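Local coordinates for phage-related conserved hypothetical protein, BB2244 (Bordetella bronchiseptica, PDB 2BDV) that is of unknown function but belongs to the SOS response associated peptidase (SRAP) family, relatives of which bind abasic sites in single-stranded DNA, at residues G39-T44 and R57-Y62; M45-D50 and E176-A181; F69-A74 and H82-K87; A130-W135 and A148-D153. All coordinates share one frame; numbering follows the deposited sequence.

Contact 1: G39-T44 and R57-Y62; sequences GTRPLT and RLPWGY
Arg57 lays its guanidinium against Leu43, whose CG sits over one face, off-centre, 4.0 Å from Arg57 NH2. Extended from CG to NE, the Arg57 chain runs alongside Arg41 O, with CB, CG and CD all close to it; the turn at chi4 (-82°) then brings NH1 round to donate to that oxygen at 2.7 Å. That bond lies in the plane of both the guanidinium and the carbonyl, which fixes the rotation of the head group. The side chain of Arg41 itself slants across the ring of Pro59, its NE 3.4 Å from Pro59 CG. Pro42 meets Trp60 at about a right angle, its CD 3.8 Å from Trp60 CB, while the indole leads away to stack on Phe147. Thr44 sets CG2 against Leu58 CB and OG1 against the Leu58 methyls, and the hydroxyl is hydrogen-bonded to Ala56 O. The main chains are joined by Trp60 N to Thr40 O (2.9 Å, 169° at the hydrogen) and by Gly39 N to Trp60 O (2.7 Å), with a weak link from Leu58 N to Pro42 O. Leu43 and Arg57 form a non-hydrogen-bonded antiparallel pair at the end of the two-stranded hairpin 43-46/54-57, whose pairing these backbone bonds prolong into the flanking loops.

Contact 2: M45-D50 and E176-A181; sequences MHRLVD and EWVDPA
Val178 drives its CG2 methyl against His46 and Arg47, joining the C-terminal end of helix 171-178 to the backbone of these two residues in the 43-46/54-57 hairpin; just beyond the helix, Asp179 forms an Asx turn. This is the tight part of the contact. Val178 faces the strand, and its CG2, anti to the backbone N, comes within 3.2 Å of Arg47 N and 3.3 Å of His46 CA. The same methyl meets Arg47 CG at 3.4 Å, where the two side chains cross at about a right angle. Nearby, the His46 ring accepts the backbone N-H of Leu48 on ND1, somewhat out of the ring plane, and it carries Leu48 CD1 over its face.

Outward, toward the partly exposed side, the fit is looser. The Arg47 chain bends at chi3 (63°) and offers one guanidinium face to Pro180 CD, off-centre, 4.0 Å from Arg47 CZ. Its firmer polar anchor is elsewhere: NE donates to Gln51 O, in the same hairpin. Toward Asp179 there is only a long salt bridge, of charges alone, for the carboxylate oxygen lies well out of the guanidinium plane and no N-H is aimed at it, leaving Arg47 NH2 3.8 Å from Asp179 OD2. That oxygen instead accepts the backbone N-H of Ala181, with Ala181 N 3.0 Å from Asp179 OD2 and above the carboxylate plane.

Contact 3: F69-A74 and H82-K87; sequences FFMINA and HGWPWK
Met71 and Trp86 each have CG anti to the carbonyl carbon, at chi1 -66° and -45°, and this sends the selenoether chain and the indole toward one another from opposite segments. Met71, present as selenomethionine, then bends at chi3 (-130°), which carries its terminal methyl across to Trp84. Met71 CE lies 4.1 Å from both CZ3 and CH2 of Trp84, the two side chains crossing at about a right angle. The selenium itself lies beside Pro85, with Met71 SE 4.0 Å from Pro85 CG and 3.9 Å from Trp86 CZ2. It approaches the six-membered ring of Trp86 obliquely, a Met-aromatic contact in which selenium takes the place of sulfur.

Trp86 is sandwiched. Ala74 CB presses over the centre of one face, 3.4 Å from Trp86 CE2, as a CH-pi contact with the five-membered ring, while Pro85 CD lies over the opposite face nearer the rim. Pro85, reached through a cis peptide bond, also sets CB over the centre of the Trp84 ring at 3.4 Å above its plane. One proline therefore spaces the two indoles, and Met71 reaches both of them and the proline. Beyond these segments, helix 76-80 and Ala148 of strand 147-151 also pack on Trp86. Between the two segments the attraction is probably mostly dispersive, with CH-pi and Met-aromatic contributions, so the fit depends on shape: a flat indole bearing on the small methyl of edge strand 73-75.

Contact 4: A130-W135 and A148-D153; sequences AGLSAW and AIVTND
Ala130 O accepts the backbone N-H of Val150, with Val150 N 2.9 Å away, the shortest of the three backbone bonds between 130-135 and 148-153. The donor is tilted from the carbonyl plane; segments 130-133 and 148-151 run 138° apart, an antiparallel pair with marked twist. Two residues on, Leu132 and Ala148 form a hydrogen-bonded pair: Leu132 N reaches Ala148 O at 3.1 Å, and Ala148 N returns to Leu132 O at 3.0 Å. Between these lies the non-hydrogen-bonded pair Gly131-Ile149, with CA atoms 4.5 Å apart.

Val150 carries most of the side-chain contact. Its CG2, anti to the carbonyl carbon, leans back over the neighbouring strand, 4.1 Å from Ala130 CB and 4.3 Å from Leu132 CG. Ile79 of helix 76-80 touches both Val150 and Leu132. Ile149 points to the other face, where it meets Val97; Gly131 CA lies 4.0 Å from Val150 CG2.

The remaining backbone groups of the central pair bond outward, Gly131 to Ile95 and Ile149 to Ile72 and Ala74, which makes these the two inner strands of the mixed sheet. Every touching residue is buried, which implies that the peptide groups must find partners strand to strand, as the three bonds here do, while small or branched apolar side chains pack alongside.

How the contacts relate
From the N terminus, contact 1 is the first to open, and it closes a short loop around the hairpin 43-46/54-57. Contact 2 begins inside that loop, on the same strand, and closes only at the end of helix 171-178, so the two cross. Contacts 3 and 4 follow contact 1 in series, and both nest inside the long loop of contact 2. Contact 3 shuts the excursion through helix 76-80; contact 4 joins two strands of the mixed sheet. Ala74 N to Ile149 O (2.8 Å) binds contacts 3 and 4, Tyr62 N to Met71 O ties contact 1 to contact 3, and Trp177 packs on strand 126-133, bringing the helix to the sheet.

Contact 1: G39-T44 and R57-Y62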
loop_
_atom_site.group_PDB
_atom_site.type_symbol
_atom_site.label_atom_id
_atom_site.label_comp_id
_atom_site.label_asym_id
_atom_site.label_seq_id
_atom_site.Cartn_x
_atom_site.Cartn_y
_atom_site.Cartn_z
ATOM N N GLY A 39 5.235 -9.841 2.297
ATOM C CA GLY A 39 6.265 -10.649 2.922
ATOM C C GLY A 39 7.663 -10.103 2.722
ATOM O O GLY A 39 8.636 -10.705 3.171
ATOM N N THR A 40 7.772 -8.973 2.034
ATOM C CA THR A 40 9.070 -8.357 1.813
ATOM C C THR A 40 9.104 -7.049 2.597
ATOM O O THR A 40 8.176 -6.747 3.354
ATOM C CB THR A 40 9.317 -8.063 0.321
ATOM O OG1 THR A 40 8.394 -7.067 -0.130
ATOM C CG2 THR A 40 9.130 -9.333 -0.511
ATOM N N ARG A 41 10.172 -6.279 2.413
ATOM C CA ARG A 41 10.333 -5.005 3.101
ATOM C C ARG A 41 10.316 -3.860 2.092
ATOM O O ARG A 41 11.371 -3.338 1.721
ATOM C CB ARG A 41 11.667 -4.966 3.849
ATOM C CG ARG A 41 11.936 -6.144 4.768
ATOM C CD ARG A 41 11.213 -5.997 6.084
ATOM N NE ARG A 41 11.609 -7.033 7.034
ATOM C CZ ARG A 41 12.833 -7.168 7.535
ATOM N NH1 ARG A 41 13.799 -6.327 7.179
ATOM N NH2 ARG A 41 13.092 -8.143 8.397
ATOM N N PRO A 42 9.124 -3.451 1.635
ATOM C CA PRO A 42 9.072 -2.353 0.665
ATOM C C PRO A 42 9.418 -1.027 1.327
ATOM O O PRO A 42 9.293 -0.883 2.538
ATOM C CB PRO A 42 7.616 -2.363 0.186
ATOM C CG PRO A 42 7.086 -3.718 0.607
ATOM C CD PRO A 42 7.778 -3.975 1.908
ATOM N N LEU A 43 9.860 -0.063 0.528
ATOM C CA LEU A 43 10.164 1.258 1.054
ATOM C C LEU A 43 8.873 1.863 1.571
ATOM O O LEU A 43 7.810 1.656 0.983
ATOM C CB LEU A 43 10.701 2.163 -0.046
ATOM C CG LEU A 43 12.173 2.023 -0.409
ATOM C CD1 LEU A 43 12.468 2.797 -1.677
ATOM C CD2 LEU A 43 13.016 2.541 0.761
ATOM N N THR A 44 8.963 2.600 2.673
ATOM C CA THR A 44 7.799 3.280 3.240
ATOM C C THR A 44 8.267 4.618 3.800
ATOM O O THR A 44 9.450 4.804 4.097
ATOM C CB THR A 44 7.120 2.492 4.415
ATOM O OG1 THR A 44 7.876 2.665 5.619
ATOM C CG2 THR A 44 7.014 1.007 4.100
ATOM N N ARG A 57 12.417 0.747 5.360
ATOM C CA ARG A 57 11.792 -0.467 4.860
ATOM C C ARG A 57 11.057 -1.194 5.968
ATOM O O ARG A 57 11.643 -1.587 6.973
ATOM C CB ARG A 57 12.845 -1.391 4.242
ATOM C CG ARG A 57 13.436 -0.848 2.963
ATOM C CD ARG A 57 14.349 -1.854 2.295
ATOM N NE ARG A 57 14.808 -1.370 0.989
ATOM C CZ ARG A 57 14.109 -1.467 -0.138
ATOM N NH1 ARG A 57 12.913 -2.038 -0.139
ATOM N NH2 ARG A 57 14.601 -0.981 -1.263
ATOM N N LEU A 58 9.759 -1.374 5.782
ATOM C CA LEU A 58 8.947 -2.057 6.776
ATOM C C LEU A 58 8.360 -3.311 6.134
ATOM O O LEU A 58 8.216 -3.383 4.911
ATOM C CB LEU A 58 7.841 -1.111 7.267
ATOM C CG LEU A 58 8.161 -0.152 8.430
ATOM C CD1 LEU A 58 9.489 0.548 8.210
ATOM C CD2 LEU A 58 7.033 0.854 8.570
ATOM N N PRO A 59 8.045 -4.325 6.948
ATOM C CA PRO A 59 7.473 -5.588 6.473
ATOM C C PRO A 59 6.030 -5.440 6.007
ATOM O O PRO A 59 5.178 -4.938 6.750
ATOM C CB PRO A 59 7.553 -6.495 7.700
ATOM C CG PRO A 59 8.681 -5.937 8.472
ATOM C CD PRO A 59 8.477 -4.453 8.347
ATOM N N TRP A 60 5.768 -5.883 4.778
ATOM C CA TRP A 60 4.432 -5.835 4.196
ATOM C C TRP A 60 3.725 -7.144 4.544
ATOM O O TRP A 60 4.167 -8.218 4.139
ATOM C CB TRP A 60 4.526 -5.680 2.670
ATOM C CG TRP A 60 3.202 -5.525 1.985
ATOM C CD1 TRP A 60 2.011 -5.210 2.573
ATOM C CD2 TRP A 60 2.939 -5.620 0.579
ATOM N NE1 TRP A 60 1.027 -5.100 1.628
ATOM C CE2 TRP A 60 1.569 -5.345 0.393
ATOM C CE3 TRP A 60 3.729 -5.909 -0.545
ATOM C CZ2 TRP A 60 0.964 -5.351 -0.873
ATOM C CZ3 TRP A 60 3.139 -5.916 -1.798
ATOM C CH2 TRP A 60 1.764 -5.637 -1.956
ATOM N N GLY A 61 2.640 -7.054 5.306
ATOM C CA GLY A 61 1.903 -8.244 5.700
ATOM C C GLY A 61 1.718 -8.295 7.207
ATOM O O GLY A 61 2.657 -8.613 7.941
ATOM N N TYR A 62 0.512 -7.979 7.672
ATOM C CA TYR A 62 0.213 -7.968 9.108
ATOM C C TYR A 62 -0.441 -9.248 9.621
ATOM O O TYR A 62 -1.484 -9.678 9.123
ATOM C CB TYR A 62 -0.675 -6.764 9.470
ATOM C CG TYR A 62 -1.061 -6.688 10.938
ATOM C CD1 TYR A 62 -0.087 -6.658 11.936
ATOM C CD2 TYR A 62 -2.401 -6.659 11.333
ATOM C CE1 TYR A 62 -0.434 -6.606 13.285
ATOM C CE2 TYR A 62 -2.758 -6.603 12.684
ATOM C CZ TYR A 62 -1.771 -6.580 13.654
ATOM O OH TYR A 62 -2.105 -6.552 14.997
#

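Contact 2: M45-D50 and E176-A181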
loop_
_atom_site.group_PDB
_atom_site.type_symbol
_atom_site.label_atom_id
_atom_site.label_comp_id
_atom_site.label_asym_id
_atom_site.label_seq_id
_atom_site.Cartn_x
_atom_site.Cartn_y
_atom_site.Cartn_z
HETATM N N MSE A 45 7.333 5.546 3.934
HETATM C CA MSE A 45 7.625 6.854 4.498
HETATM C C MSE A 45 6.665 7.062 5.657
HETATM O O MSE A 45 5.483 6.723 5.556
HETATM C CB MSE A 45 7.469 7.938 3.435
HETATM C CG MSE A 45 8.480 7.768 2.311
HETATM SE SE MSE A 45 8.578 9.250 1.086
HETATM C CE MSE A 45 7.028 8.842 0.044
ATOM N N HIS A 46 7.182 7.602 6.761
ATOM C CA HIS A 46 6.374 7.811 7.964
ATOM C C HIS A 46 7.044 8.671 9.037
ATOM O O HIS A 46 8.198 9.072 8.910
ATOM C CB HIS A 46 6.040 6.455 8.584
ATOM C CG HIS A 46 7.244 5.713 9.079
ATOM N ND1 HIS A 46 7.985 6.130 10.165
ATOM C CD2 HIS A 46 7.853 4.594 8.614
ATOM C CE1 HIS A 46 8.999 5.299 10.350
ATOM N NE2 HIS A 46 8.941 4.360 9.423
ATOM N N ARG A 47 6.295 8.921 10.105
ATOM C CA ARG A 47 6.772 9.697 11.241
ATOM C C ARG A 47 6.338 8.952 12.506
ATOM O O ARG A 47 5.809 9.542 13.448
ATOM C CB ARG A 47 6.162 11.101 11.200
ATOM C CG ARG A 47 6.422 11.801 9.880
ATOM C CD ARG A 47 5.763 13.157 9.817
ATOM N NE ARG A 47 6.285 14.084 10.818
ATOM C CZ ARG A 47 5.785 15.299 11.019
ATOM N NH1 ARG A 47 6.299 16.092 11.947
ATOM N NH2 ARG A 47 4.753 15.711 10.291
ATOM N N LEU A 48 6.576 7.643 12.513
ATOM C CA LEU A 48 6.183 6.790 13.631
ATOM C C LEU A 48 7.032 6.921 14.891
ATOM O O LEU A 48 6.554 6.660 15.996
ATOM C CB LEU A 48 6.178 5.328 13.182
ATOM C CG LEU A 48 5.254 5.031 12.002
ATOM C CD1 LEU A 48 5.376 3.561 11.595
ATOM C CD2 LEU A 48 3.832 5.380 12.377
ATOM N N VAL A 49 8.289 7.311 14.726
ATOM C CA VAL A 49 9.174 7.456 15.869
ATOM C C VAL A 49 9.560 8.913 16.117
ATOM O O VAL A 49 10.248 9.533 15.302
ATOM C CB VAL A 49 10.454 6.620 15.682
ATOM C CG1 VAL A 49 11.295 6.660 16.963
ATOM C CG2 VAL A 49 10.087 5.176 15.318
ATOM N N ASP A 50 9.108 9.441 17.254
ATOM C CA ASP A 50 9.386 10.819 17.660
ATOM C C ASP A 50 9.016 11.863 16.607
ATOM O O ASP A 50 9.738 12.837 16.418
ATOM C CB ASP A 50 10.865 10.960 18.027
ATOM C CG ASP A 50 11.193 10.352 19.377
ATOM O OD1 ASP A 50 12.373 9.996 19.577
ATOM O OD2 ASP A 50 10.287 10.245 20.249
ATOM N N GLU A 176 -0.693 15.167 5.675
ATOM C CA GLU A 176 -1.578 15.221 6.828
ATOM C C GLU A 176 -1.745 13.823 7.412
ATOM O O GLU A 176 -1.750 13.659 8.623
ATOM C CB GLU A 176 -2.933 15.775 6.427
ATOM C CG GLU A 176 -3.509 16.752 7.422
ATOM C CD GLU A 176 -4.850 17.264 6.960
ATOM O OE1 GLU A 176 -5.033 17.359 5.728
ATOM O OE2 GLU A 176 -5.712 17.575 7.809
ATOM N N TRP A 177 -1.866 12.819 6.545
ATOM C CA TRP A 177 -2.026 11.445 6.997
ATOM C C TRP A 177 -0.874 10.972 7.892
ATOM O O TRP A 177 -1.115 10.399 8.949
ATOM C CB TRP A 177 -2.183 10.517 5.781
ATOM C CG TRP A 177 -2.210 9.031 6.088
ATOM C CD1 TRP A 177 -1.183 8.139 5.919
ATOM C CD2 TRP A 177 -3.328 8.266 6.558
ATOM N NE1 TRP A 177 -1.595 6.867 6.246
ATOM C CE2 TRP A 177 -2.904 6.916 6.647
ATOM C CE3 TRP A 177 -4.646 8.588 6.915
ATOM C CZ2 TRP A 177 -3.757 5.888 7.074
ATOM C CZ3 TRP A 177 -5.492 7.566 7.338
ATOM C CH2 TRP A 177 -5.041 6.231 7.416
ATOM N N VAL A 178 0.372 11.233 7.494
ATOM C CA VAL A 178 1.527 10.791 8.283
ATOM C C VAL A 178 1.840 11.666 9.517
ATOM O O VAL A 178 2.614 11.262 10.387
ATOM C CB VAL A 178 2.804 10.686 7.390
ATOM C CG1 VAL A 178 3.178 12.064 6.834
ATOM C CG2 VAL A 178 3.974 10.132 8.201
ATOM N N ASP A 179 1.228 12.849 9.585
ATOM C CA ASP A 179 1.412 13.811 10.685
ATOM C C ASP A 179 0.776 13.289 11.978
ATOM O O ASP A 179 -0.451 13.258 12.115
ATOM C CB ASP A 179 0.785 15.163 10.291
ATOM C CG ASP A 179 1.192 16.318 11.218
ATOM O OD1 ASP A 179 1.116 17.485 10.765
ATOM O OD2 ASP A 179 1.563 16.074 12.385
ATOM N N PRO A 180 1.608 12.889 12.951
ATOM C CA PRO A 180 1.125 12.366 14.231
ATOM C C PRO A 180 0.147 13.302 14.951
ATOM O O PRO A 180 -0.627 12.866 15.803
ATOM C CB PRO A 180 2.416 12.132 15.013
ATOM C CG PRO A 180 3.335 13.169 14.475
ATOM C CD PRO A 180 3.061 13.134 12.992
ATOM N N ALA A 181 0.171 14.581 14.588
ATOM C CA ALA A 181 -0.704 15.568 15.207
ATOM C C ALA A 181 -2.147 15.499 14.705
ATOM O O ALA A 181 -3.071 15.927 15.402
ATOM C CB ALA A 181 -0.146 16.968 14.982
#

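Contact 3: F69-A74 and H82-K87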
loop_
_atom_site.group_PDB
_atom_site.type_symbol
_atom_site.label_atom_id
_atom_site.label_comp_id
_atom_site.label_asym_id
_atom_site.label_seq_id
_atom_site.Cartn_x
_atom_site.Cartn_y
_atom_site.Cartn_z
ATOM N N PHE A 69 -3.987 -15.146 10.299
ATOM C CA PHE A 69 -4.289 -14.287 9.169
ATOM C C PHE A 69 -3.059 -13.491 8.759
ATOM O O PHE A 69 -2.279 -13.053 9.601
ATOM C CB PHE A 69 -5.406 -13.308 9.524
ATOM C CG PHE A 69 -6.784 -13.785 9.162
ATOM C CD1 PHE A 69 -6.998 -14.539 8.012
ATOM C CD2 PHE A 69 -7.881 -13.402 9.924
ATOM C CE1 PHE A 69 -8.288 -14.901 7.619
ATOM C CE2 PHE A 69 -9.173 -13.755 9.541
ATOM C CZ PHE A 69 -9.376 -14.506 8.383
ATOM N N PHE A 70 -2.890 -13.310 7.458
ATOM C CA PHE A 70 -1.777 -12.536 6.946
ATOM C C PHE A 70 -2.391 -11.431 6.108
ATOM O O PHE A 70 -2.397 -11.493 4.878
ATOM C CB PHE A 70 -0.870 -13.407 6.094
ATOM C CG PHE A 70 0.352 -12.699 5.604
ATOM C CD1 PHE A 70 0.526 -12.446 4.244
ATOM C CD2 PHE A 70 1.344 -12.306 6.497
ATOM C CE1 PHE A 70 1.676 -11.811 3.777
ATOM C CE2 PHE A 70 2.501 -11.668 6.046
ATOM C CZ PHE A 70 2.671 -11.421 4.680
HETATM N N MSE A 71 -2.916 -10.423 6.795
HETATM C CA MSE A 71 -3.573 -9.292 6.154
HETATM C C MSE A 71 -2.628 -8.370 5.401
HETATM O O MSE A 71 -1.703 -7.791 5.981
HETATM C CB MSE A 71 -4.349 -8.503 7.203
HETATM C CG MSE A 71 -5.520 -9.270 7.798
HETATM SE SE MSE A 71 -6.048 -8.545 9.518
HETATM C CE MSE A 71 -6.069 -10.190 10.544
ATOM N N ILE A 72 -2.889 -8.229 4.103
ATOM C CA ILE A 72 -2.082 -7.388 3.225
ATOM C C ILE A 72 -2.777 -6.087 2.841
ATOM O O ILE A 72 -2.124 -5.120 2.454
ATOM C CB ILE A 72 -1.715 -8.125 1.928
ATOM C CG1 ILE A 72 -2.994 -8.497 1.168
ATOM C CG2 ILE A 72 -0.906 -9.365 2.256
ATOM C CD1 ILE A 72 -2.746 -9.115 -0.193
ATOM N N ASN A 73 -4.101 -6.081 2.929
ATOM C CA ASN A 73 -4.895 -4.902 2.604
ATOM C C ASN A 73 -5.794 -4.579 3.792
ATOM O O ASN A 73 -6.222 -5.480 4.514
ATOM C CB ASN A 73 -5.782 -5.151 1.370
ATOM C CG ASN A 73 -4.983 -5.493 0.125
ATOM O OD1 ASN A 73 -3.907 -4.936 -0.115
ATOM N ND2 ASN A 73 -5.519 -6.396 -0.690
ATOM N N ALA A 74 -6.080 -3.297 3.991
ATOM C CA ALA A 74 -6.941 -2.871 5.087
ATOM C C ALA A 74 -8.205 -2.235 4.510
ATOM O O ALA A 74 -8.162 -1.129 3.968
ATOM C CB ALA A 74 -6.204 -1.879 5.979
ATOM N N HIS A 82 -14.372 1.954 12.367
ATOM C CA HIS A 82 -13.442 1.761 13.474
ATOM C C HIS A 82 -13.495 0.320 13.967
ATOM O O HIS A 82 -13.775 0.056 15.134
ATOM C CB HIS A 82 -13.772 2.730 14.615
ATOM C CG HIS A 82 -12.620 3.000 15.532
ATOM N ND1 HIS A 82 -12.578 2.544 16.833
ATOM C CD2 HIS A 82 -11.465 3.678 15.336
ATOM C CE1 HIS A 82 -11.448 2.930 17.397
ATOM N NE2 HIS A 82 -10.753 3.620 16.510
ATOM N N GLY A 83 -13.225 -0.612 13.061
ATOM C CA GLY A 83 -13.255 -2.016 13.422
ATOM C C GLY A 83 -11.882 -2.641 13.573
ATOM O O GLY A 83 -10.863 -2.028 13.249
ATOM N N TRP A 84 -11.874 -3.872 14.071
ATOM C CA TRP A 84 -10.664 -4.652 14.290
ATOM C C TRP A 84 -10.063 -5.041 12.937
ATOM O O TRP A 84 -10.789 -5.356 11.995
ATOM C CB TRP A 84 -11.008 -5.933 15.082
ATOM C CG TRP A 84 -9.811 -6.730 15.576
ATOM C CD1 TRP A 84 -9.034 -6.457 16.670
ATOM C CD2 TRP A 84 -9.252 -7.913 14.976
ATOM N NE1 TRP A 84 -8.029 -7.397 16.785
ATOM C CE2 TRP A 84 -8.141 -8.299 15.759
ATOM C CE3 TRP A 84 -9.583 -8.681 13.854
ATOM C CZ2 TRP A 84 -7.360 -9.417 15.457
ATOM C CZ3 TRP A 84 -8.803 -9.800 13.547
ATOM C CH2 TRP A 84 -7.703 -10.154 14.350
ATOM N N PRO A 85 -8.726 -5.020 12.829
ATOM C CA PRO A 85 -7.821 -4.638 13.915
ATOM C C PRO A 85 -7.251 -3.250 13.672
ATOM O O PRO A 85 -6.483 -2.724 14.474
ATOM C CB PRO A 85 -6.751 -5.708 13.836
ATOM C CG PRO A 85 -6.581 -5.831 12.360
ATOM C CD PRO A 85 -8.015 -5.855 11.845
ATOM N N TRP A 86 -7.631 -2.664 12.546
ATOM C CA TRP A 86 -7.141 -1.349 12.166
ATOM C C TRP A 86 -7.440 -0.247 13.184
ATOM O O TRP A 86 -6.739 0.757 13.221
ATOM C CB TRP A 86 -7.712 -0.992 10.793
ATOM C CG TRP A 86 -7.601 -2.150 9.842
ATOM C CD1 TRP A 86 -8.612 -2.730 9.136
ATOM C CD2 TRP A 86 -6.419 -2.908 9.546
ATOM N NE1 TRP A 86 -8.142 -3.801 8.425
ATOM C CE2 TRP A 86 -6.800 -3.937 8.654
ATOM C CE3 TRP A 86 -5.081 -2.819 9.947
ATOM C CZ2 TRP A 86 -5.888 -4.875 8.153
ATOM C CZ3 TRP A 86 -4.171 -3.756 9.449
ATOM C CH2 TRP A 86 -4.584 -4.770 8.561
ATOM N N LYS A 87 -8.463 -0.429 14.016
ATOM C CA LYS A 87 -8.799 0.589 15.009
ATOM C C LYS A 87 -7.642 0.801 15.975
ATOM O O LYS A 87 -7.596 1.790 16.699
ATOM C CB LYS A 87 -10.050 0.187 15.797
ATOM C CG LYS A 87 -9.903 -1.102 16.602
ATOM C CD LYS A 87 -11.219 -1.509 17.274
ATOM C CE LYS A 87 -11.184 -2.967 17.722
ATOM N NZ LYS A 87 -12.411 -3.384 18.466
#

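Contact 4: A130-W135 and A148-D153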
loop_
_atom_site.group_PDB
_atom_site.type_symbol
_atom_site.label_atom_id
_atom_site.label_comp_id
_atom_site.label_asym_id
_atom_site.label_seq_id
_atom_site.Cartn_x
_atom_site.Cartn_y
_atom_site.Cartn_z
ATOM N N ALA A 130 -1.824 4.944 1.127
ATOM C CA ALA A 130 -2.058 5.079 2.556
ATOM C C ALA A 130 -1.898 3.679 3.146
ATOM O O ALA A 130 -2.324 2.690 2.545
ATOM C CB ALA A 130 -3.464 5.594 2.805
ATOM N N GLY A 131 -1.280 3.594 4.319
ATOM C CA GLY A 131 -1.083 2.299 4.946
ATOM C C GLY A 131 -1.122 2.337 6.459
ATOM O O GLY A 131 -1.037 3.400 7.067
ATOM N N LEU A 132 -1.252 1.163 7.063
ATOM C CA LEU A 132 -1.304 1.035 8.513
ATOM C C LEU A 132 -0.303 -0.037 8.938
ATOM O O LEU A 132 -0.321 -1.166 8.435
ATOM C CB LEU A 132 -2.720 0.645 8.958
ATOM C CG LEU A 132 -3.848 1.652 8.708
ATOM C CD1 LEU A 132 -5.191 1.030 9.082
ATOM C CD2 LEU A 132 -3.596 2.915 9.524
ATOM N N SER A 133 0.562 0.320 9.874
ATOM C CA SER A 133 1.583 -0.600 10.340
ATOM C C SER A 133 1.535 -0.785 11.849
ATOM O O SER A 133 1.147 0.120 12.592
ATOM C CB SER A 133 2.963 -0.079 9.911
ATOM O OG SER A 133 4.014 -0.754 10.575
ATOM N N ALA A 134 1.918 -1.973 12.294
ATOM C CA ALA A 134 1.943 -2.277 13.709
ATOM C C ALA A 134 3.385 -2.198 14.197
ATOM O O ALA A 134 3.689 -2.571 15.328
ATOM C CB ALA A 134 1.378 -3.664 13.960
ATOM N N TRP A 135 4.294 -1.736 13.352
ATOM C CA TRP A 135 5.664 -1.641 13.821
ATOM C C TRP A 135 5.812 -0.355 14.630
ATOM O O TRP A 135 5.124 0.634 14.376
ATOM C CB TRP A 135 6.650 -1.638 12.656
ATOM C CG TRP A 135 8.061 -1.493 13.115
ATOM C CD1 TRP A 135 8.901 -2.486 13.526
ATOM C CD2 TRP A 135 8.799 -0.272 13.230
ATOM N NE1 TRP A 135 10.122 -1.958 13.886
ATOM C CE2 TRP A 135 10.083 -0.598 13.711
ATOM C CE3 TRP A 135 8.497 1.071 12.971
ATOM C CZ2 TRP A 135 11.066 0.366 13.940
ATOM C CZ3 TRP A 135 9.468 2.031 13.197
ATOM C CH2 TRP A 135 10.741 1.675 13.675
ATOM N N ALA A 148 -0.410 -3.148 6.241
ATOM C CA ALA A 148 -1.354 -3.475 5.180
ATOM C C ALA A 148 -1.615 -2.185 4.378
ATOM O O ALA A 148 -1.586 -1.086 4.938
ATOM C CB ALA A 148 -2.654 -4.007 5.773
ATOM N N ILE A 149 -1.840 -2.309 3.071
ATOM C CA ILE A 149 -2.134 -1.139 2.244
ATOM C C ILE A 149 -3.632 -0.859 2.369
ATOM O O ILE A 149 -4.433 -1.778 2.251
ATOM C CB ILE A 149 -1.822 -1.384 0.733
ATOM C CG1 ILE A 149 -0.355 -1.769 0.545
ATOM C CG2 ILE A 149 -2.098 -0.122 -0.080
ATOM C CD1 ILE A 149 0.587 -0.843 1.273
ATOM N N VAL A 150 -4.014 0.390 2.632
ATOM C CA VAL A 150 -5.443 0.721 2.736
ATOM C C VAL A 150 -6.035 0.611 1.334
ATOM O O VAL A 150 -5.553 1.257 0.406
ATOM C CB VAL A 150 -5.683 2.150 3.237
ATOM C CG1 VAL A 150 -7.184 2.441 3.261
ATOM C CG2 VAL A 150 -5.082 2.328 4.619
ATOM N N THR A 151 -7.072 -0.212 1.196
ATOM C CA THR A 151 -7.743 -0.451 -0.077
ATOM C C THR A 151 -9.225 -0.033 -0.071
ATOM O O THR A 151 -9.885 -0.033 0.969
ATOM C CB THR A 151 -7.675 -1.944 -0.448
ATOM O OG1 THR A 151 -8.141 -2.725 0.659
ATOM C CG2 THR A 151 -6.236 -2.352 -0.774
ATOM N N ASN A 152 -9.740 0.293 -1.253
ATOM C CA ASN A 152 -11.124 0.706 -1.413
ATOM C C ASN A 152 -11.903 -0.443 -2.022
ATOM O O ASN A 152 -12.234 -0.427 -3.213
ATOM C CB ASN A 152 -11.196 1.919 -2.333
ATOM C CG ASN A 152 -12.555 2.583 -2.320
ATOM O OD1 ASN A 152 -12.757 3.602 -2.977
ATOM N ND2 ASN A 152 -13.496 2.010 -1.569
ATOM N N ASP A 153 -12.195 -1.439 -1.196
ATOM C CA ASP A 153 -12.908 -2.633 -1.631
ATOM C C ASP A 153 -14.208 -2.360 -2.387
ATOM O O ASP A 153 -14.509 -3.033 -3.375
ATOM C CB ASP A 153 -13.172 -3.528 -0.415
ATOM C CG ASP A 153 -11.886 -4.051 0.213
ATOM O OD1 ASP A 153 -10.896 -3.285 0.277
ATOM O OD2 ASP A 153 -11.865 -5.225 0.650
#